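Local coordinates for protein 2-oxoglutarate-dependent dioxygenase tropC (Talaromyces stipitatus, PDB 6XJJ) that acts as an iron- and 2-oxoglutarate-dependent dioxygenase in the biosynthesis of fungal tropolones, at residues P233-D245 / Y297-E309. Residues are numbered along the deposited sequence; the frame is centred on the assembly and turned at random.
Sequences PDPRQFGVGDHTD and YRSARHRVYITGE. With FE (Fe (III) ion), chain B.
Asp-242 OD2 takes two donors from one arginine: NE and NH2 of Arg-301 both sit 2.8 Å from it, on the syn lone pair and in the guanidinium plane, a side-on salt bridge whose two flat groups lie nearly coplanar. Trp-271 of strand 270-273 packs against both side chains. Just beyond, His-243 and His-302 pair as antiparallel neighbours, with His-302 N giving a bond of 3.0 Å to His-243 O and His-243 N one of 3.2 Å to His-302 O. Their rings lean toward each other on the same face of the sheet, planes 62° apart, and both NE2 atoms reach the iron. This is the facial triad of two histidines and one carboxylate found in the double-stranded beta-helix dioxygenases, completed by Asp-245 OD1 at 2.4 Å from the metal. Each ring is fixed in rotation by its other nitrogen: His-243 ND1 donates in plane to Gly-241 O at 2.9 Å, and His-302 ND1 likewise to Ala-300 O. Asn-284 and Ser-250 hold Asp-245 OD2. Further along, a classic beta bulge sets Gly-239 and Val-240 both opposite Val-304, and Val-304 N bonds Val-240 O at 2.9 Å. Arg-303, extended from CG to NE, brings one face of its guanidinium against the CE2 corner of the Phe-238 ring, the two planes 38° apart, while Glu-262 binds its NE. Ile-306 puts CD1 against Gln-237 O and CG2 against Pro-233 CB.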
loop_
_atom_site.group_PDB
_atom_site.type_symbol
_atom_site.label_atom_id
_atom_site.label_comp_id
_atom_site.label_asym_id
_atom_site.label_seq_id
_atom_site.Cartn_x
_atom_site.Cartn_y
_atom_site.Cartn_z
ATOM N N PRO A 233 -10.109 -16.239 17.981
ATOM C CA PRO A 233 -9.926 -16.596 16.575
ATOM C C PRO A 233 -9.211 -17.924 16.388
ATOM O O PRO A 233 -8.362 -18.335 17.180
ATOM C CB PRO A 233 -9.073 -15.438 16.041
ATOM C CG PRO A 233 -8.251 -15.023 17.209
ATOM C CD PRO A 233 -9.075 -15.294 18.447
ATOM N N ASP A 234 -9.579 -18.593 15.312
ATOM C CA ASP A 234 -8.884 -19.807 14.920
ATOM C C ASP A 234 -7.480 -19.454 14.433
ATOM O O ASP A 234 -7.338 -18.610 13.538
ATOM C CB ASP A 234 -9.678 -20.519 13.826
ATOM C CG ASP A 234 -9.080 -21.858 13.441
ATOM O OD1 ASP A 234 -7.987 -22.189 13.928
ATOM O OD2 ASP A 234 -9.719 -22.598 12.668
ATOM N N PRO A 235 -6.423 -20.063 14.983
ATOM C CA PRO A 235 -5.066 -19.723 14.530
ATOM C C PRO A 235 -4.770 -20.146 13.099
ATOM O O PRO A 235 -3.661 -19.893 12.612
ATOM C CB PRO A 235 -4.174 -20.474 15.529
ATOM C CG PRO A 235 -4.986 -21.611 15.948
ATOM C CD PRO A 235 -6.388 -21.106 16.022
ATOM N N ARG A 236 -5.717 -20.790 12.423
ATOM C CA ARG A 236 -5.599 -21.122 11.011
ATOM C C ARG A 236 -6.187 -20.046 10.102
ATOM O O ARG A 236 -6.210 -20.232 8.880
ATOM C CB ARG A 236 -6.286 -22.471 10.743
ATOM C CG ARG A 236 -5.571 -23.649 11.406
ATOM C CD ARG A 236 -6.245 -25.018 11.209
ATOM N NE ARG A 236 -7.589 -25.072 11.790
ATOM C CZ ARG A 236 -8.720 -25.288 11.117
ATOM N NH1 ARG A 236 -8.710 -25.556 9.815
ATOM N NH2 ARG A 236 -9.875 -25.294 11.767
ATOM N N GLN A 237 -6.649 -18.931 10.664
ATOM C CA GLN A 237 -7.280 -17.860 9.907
ATOM C C GLN A 237 -6.572 -16.560 10.243
ATOM O O GLN A 237 -6.271 -16.299 11.413
ATOM C CB GLN A 237 -8.766 -17.728 10.250
ATOM C CG GLN A 237 -9.576 -16.982 9.219
ATOM C CD GLN A 237 -11.049 -16.946 9.559
ATOM O OE1 GLN A 237 -11.450 -17.295 10.671
ATOM N NE2 GLN A 237 -11.874 -16.628 8.569
ATOM N N PHE A 238 -6.277 -15.748 9.232
ATOM C CA PHE A 238 -5.704 -14.443 9.510
ATOM C C PHE A 238 -6.566 -13.352 8.897
ATOM O O PHE A 238 -7.500 -13.611 8.134
ATOM C CB PHE A 238 -4.266 -14.265 8.991
ATOM C CG PHE A 238 -3.294 -15.327 9.429
ATOM C CD1 PHE A 238 -3.633 -16.666 9.451
ATOM C CD2 PHE A 238 -2.097 -14.949 10.012
ATOM C CE1 PHE A 238 -2.743 -17.612 9.880
ATOM C CE2 PHE A 238 -1.215 -15.894 10.473
ATOM C CZ PHE A 238 -1.540 -17.223 10.410
ATOM N N GLY A 239 -6.240 -12.117 9.270
ATOM C CA GLY A 239 -6.761 -10.954 8.589
ATOM C C GLY A 239 -6.337 -10.974 7.140
ATOM O O GLY A 239 -7.165 -10.851 6.234
ATOM N N VAL A 240 -5.034 -11.129 6.917
ATOM C CA VAL A 240 -4.478 -11.398 5.597
ATOM C C VAL A 240 -3.311 -12.348 5.802
ATOM O O VAL A 240 -2.476 -12.130 6.685
ATOM C CB VAL A 240 -4.006 -10.119 4.875
ATOM C CG1 VAL A 240 -3.547 -10.451 3.465
ATOM C CG2 VAL A 240 -5.100 -9.052 4.861
ATOM N N GLY A 241 -3.254 -13.396 5.004
ATOM C CA GLY A 241 -2.240 -14.405 5.189
ATOM C C GLY A 241 -0.900 -14.048 4.584
ATOM O O GLY A 241 -0.735 -13.051 3.881
ATOM N N ASP A 242 0.067 -14.911 4.881
ATOM C CA ASP A 242 1.436 -14.761 4.411
ATOM C C ASP A 242 1.484 -14.533 2.909
ATOM O O ASP A 242 1.087 -15.397 2.121
ATOM C CB ASP A 242 2.230 -16.012 4.790
ATOM C CG ASP A 242 3.701 -15.905 4.447
ATOM O OD1 ASP A 242 4.094 -14.946 3.756
ATOM O OD2 ASP A 242 4.480 -16.763 4.910
ATOM N N HIS A 243 1.981 -13.363 2.516
ATOM C CA HIS A 243 2.151 -13.042 1.109
ATOM C C HIS A 243 3.320 -12.081 0.965
ATOM O O HIS A 243 3.853 -11.557 1.949
ATOM C CB HIS A 243 0.890 -12.410 0.515
ATOM C CG HIS A 243 0.609 -11.036 1.032
ATOM N ND1 HIS A 243 0.105 -10.798 2.292
ATOM C CD2 HIS A 243 0.775 -9.824 0.458
ATOM C CE1 HIS A 243 -0.038 -9.498 2.468
ATOM N NE2 HIS A 243 0.368 -8.883 1.372
ATOM N N THR A 244 3.725 -11.873 -0.280
ATOM C CA THR A 244 4.474 -10.694 -0.676
ATOM C C THR A 244 3.592 -9.853 -1.584
ATOM O O THR A 244 2.657 -10.352 -2.221
ATOM C CB THR A 244 5.769 -11.044 -1.417
ATOM O OG1 THR A 244 5.456 -11.720 -2.639
ATOM C CG2 THR A 244 6.645 -11.922 -0.569
ATOM N N ASP A 245 3.900 -8.564 -1.638
ATOM C CA ASP A 245 3.271 -7.680 -2.602
ATOM C C ASP A 245 3.990 -7.833 -3.935
ATOM O O ASP A 245 5.213 -7.990 -3.973
ATOM C CB ASP A 245 3.330 -6.232 -2.126
ATOM C CG ASP A 245 2.531 -6.000 -0.850
ATOM O OD1 ASP A 245 1.712 -6.865 -0.472
ATOM O OD2 ASP A 245 2.724 -4.942 -0.216
ATOM N N TYR A 297 16.779 -3.999 -2.771
ATOM C CA TYR A 297 15.579 -3.649 -2.022
ATOM C C TYR A 297 14.744 -4.923 -1.896
ATOM O O TYR A 297 14.322 -5.497 -2.905
ATOM C CB TYR A 297 14.813 -2.520 -2.714
ATOM C CG TYR A 297 15.585 -1.199 -2.797
ATOM C CD1 TYR A 297 16.426 -0.792 -1.769
ATOM C CD2 TYR A 297 15.452 -0.355 -3.897
ATOM C CE1 TYR A 297 17.128 0.408 -1.841
ATOM C CE2 TYR A 297 16.151 0.845 -3.977
ATOM C CZ TYR A 297 16.982 1.220 -2.944
ATOM O OH TYR A 297 17.670 2.408 -3.017
ATOM N N ARG A 298 14.533 -5.377 -0.660
ATOM C CA ARG A 298 13.909 -6.673 -0.412
ATOM C C ARG A 298 12.384 -6.593 -0.390
ATOM O O ARG A 298 11.803 -5.681 0.207
ATOM C CB ARG A 298 14.382 -7.256 0.923
ATOM C CG ARG A 298 15.831 -7.720 1.005
ATOM C CD ARG A 298 16.013 -8.485 2.334
ATOM N NE ARG A 298 15.050 -9.593 2.409
ATOM C CZ ARG A 298 14.065 -9.711 3.305
ATOM N NH1 ARG A 298 13.236 -10.737 3.235
ATOM N NH2 ARG A 298 13.912 -8.844 4.296
ATOM N N SER A 299 11.737 -7.584 -1.017
ATOM C CA SER A 299 10.314 -7.853 -0.814
ATOM C C SER A 299 10.177 -8.928 0.261
ATOM O O SER A 299 10.614 -10.068 0.068
ATOM C CB SER A 299 9.630 -8.303 -2.107
ATOM O OG SER A 299 8.254 -8.578 -1.877
ATOM N N ALA A 300 9.560 -8.568 1.382
ATOM C CA ALA A 300 9.506 -9.410 2.565
ATOM C C ALA A 300 8.090 -9.926 2.784
ATOM O O ALA A 300 7.111 -9.203 2.578
ATOM C CB ALA A 300 9.978 -8.646 3.808
ATOM N N ARG A 301 7.989 -11.183 3.197
ATOM C CA ARG A 301 6.707 -11.752 3.586
ATOM C C ARG A 301 6.111 -11.000 4.773
ATOM O O ARG A 301 6.829 -10.508 5.649
ATOM C CB ARG A 301 6.902 -13.238 3.902
ATOM C CG ARG A 301 7.001 -14.094 2.635
ATOM C CD ARG A 301 7.601 -15.482 2.823
ATOM N NE ARG A 301 7.011 -16.269 3.906
ATOM C CZ ARG A 301 7.696 -16.796 4.924
ATOM N NH1 ARG A 301 9.012 -16.674 4.996
ATOM N NH2 ARG A 301 7.066 -17.485 5.860
ATOM N N HIS A 302 4.786 -10.879 4.772
ATOM C CA HIS A 302 4.076 -10.199 5.844
ATOM C C HIS A 302 2.633 -10.676 5.851
ATOM O O HIS A 302 2.153 -11.278 4.885
ATOM C CB HIS A 302 4.146 -8.670 5.701
ATOM C CG HIS A 302 3.611 -8.143 4.403
ATOM N ND1 HIS A 302 4.342 -8.164 3.233
ATOM C CD2 HIS A 302 2.419 -7.575 4.089
ATOM C CE1 HIS A 302 3.625 -7.632 2.258
ATOM N NE2 HIS A 302 2.453 -7.270 2.749
ATOM N N ARG A 303 1.950 -10.397 6.960
ATOM C CA ARG A 303 0.585 -10.862 7.181
ATOM C C ARG A 303 -0.024 -10.019 8.295
ATOM O O ARG A 303 0.653 -9.198 8.922
ATOM C CB ARG A 303 0.569 -12.348 7.536
ATOM C CG ARG A 303 1.315 -12.653 8.819
ATOM C CD ARG A 303 1.343 -14.123 9.109
ATOM N NE ARG A 303 1.999 -14.412 10.380
ATOM C CZ ARG A 303 2.242 -15.637 10.830
ATOM N NH1 ARG A 303 1.887 -16.688 10.105
ATOM N NH2 ARG A 303 2.850 -15.811 11.995
ATOM N N VAL A 304 -1.312 -10.241 8.548
ATOM C CA VAL A 304 -2.044 -9.529 9.589
ATOM C C VAL A 304 -2.849 -10.574 10.348
ATOM O O VAL A 304 -3.795 -11.151 9.795
ATOM C CB VAL A 304 -2.967 -8.441 9.017
ATOM C CG1 VAL A 304 -3.643 -7.658 10.139
ATOM C CG2 VAL A 304 -2.203 -7.512 8.092
ATOM N N TYR A 305 -2.484 -10.824 11.604
ATOM C CA TYR A 305 -3.256 -11.758 12.408
ATOM C C TYR A 305 -4.505 -11.085 12.975
ATOM O O TYR A 305 -4.643 -9.860 12.969
ATOM C CB TYR A 305 -2.414 -12.349 13.541
ATOM C CG TYR A 305 -1.805 -11.353 14.504
ATOM C CD1 TYR A 305 -2.545 -10.822 15.553
ATOM C CD2 TYR A 305 -0.468 -10.991 14.399
ATOM C CE1 TYR A 305 -1.978 -9.921 16.447
ATOM C CE2 TYR A 305 0.107 -10.099 15.287
ATOM C CZ TYR A 305 -0.652 -9.566 16.312
ATOM O OH TYR A 305 -0.083 -8.675 17.198
ATOM N N ILE A 306 -5.426 -11.911 13.453
ATOM C CA ILE A 306 -6.722 -11.435 13.921
ATOM C C ILE A 306 -6.585 -10.992 15.369
ATOM O O ILE A 306 -5.834 -11.588 16.149
ATOM C CB ILE A 306 -7.797 -12.526 13.764
ATOM C CG1 ILE A 306 -7.915 -12.935 12.292
ATOM C CG2 ILE A 306 -9.150 -12.014 14.272
ATOM C CD1 ILE A 306 -8.760 -14.159 12.051
ATOM N N THR A 307 -7.304 -9.933 15.729
ATOM C CA THR A 307 -7.286 -9.390 17.079
ATOM C C THR A 307 -8.719 -9.157 17.535
ATOM O O THR A 307 -9.679 -9.374 16.790
ATOM C CB THR A 307 -6.496 -8.075 17.159
ATOM O OG1 THR A 307 -7.097 -7.099 16.297
ATOM C CG2 THR A 307 -5.042 -8.280 16.760
ATOM N N GLY A 308 -8.855 -8.699 18.777
ATOM C CA GLY A 308 -10.154 -8.355 19.313
ATOM C C GLY A 308 -10.630 -6.966 18.970
ATOM O O GLY A 308 -11.821 -6.677 19.123
ATOM N N GLU A 309 -9.733 -6.104 18.499
ATOM C CA GLU A 309 -10.076 -4.729 18.178
ATOM C C GLU A 309 -10.469 -4.633 16.712
ATOM O O GLU A 309 -9.898 -5.317 15.857
ATOM C CB GLU A 309 -8.891 -3.805 18.467
ATOM C CG GLU A 309 -8.374 -3.900 19.895
ATOM C CD GLU A 309 -9.468 -3.702 20.925
ATOM O OE1 GLU A 309 -10.349 -2.845 20.700
ATOM O OE2 GLU A 309 -9.455 -4.413 21.956
HETATM FE FE FE B . 0.350 -6.647 1.542
#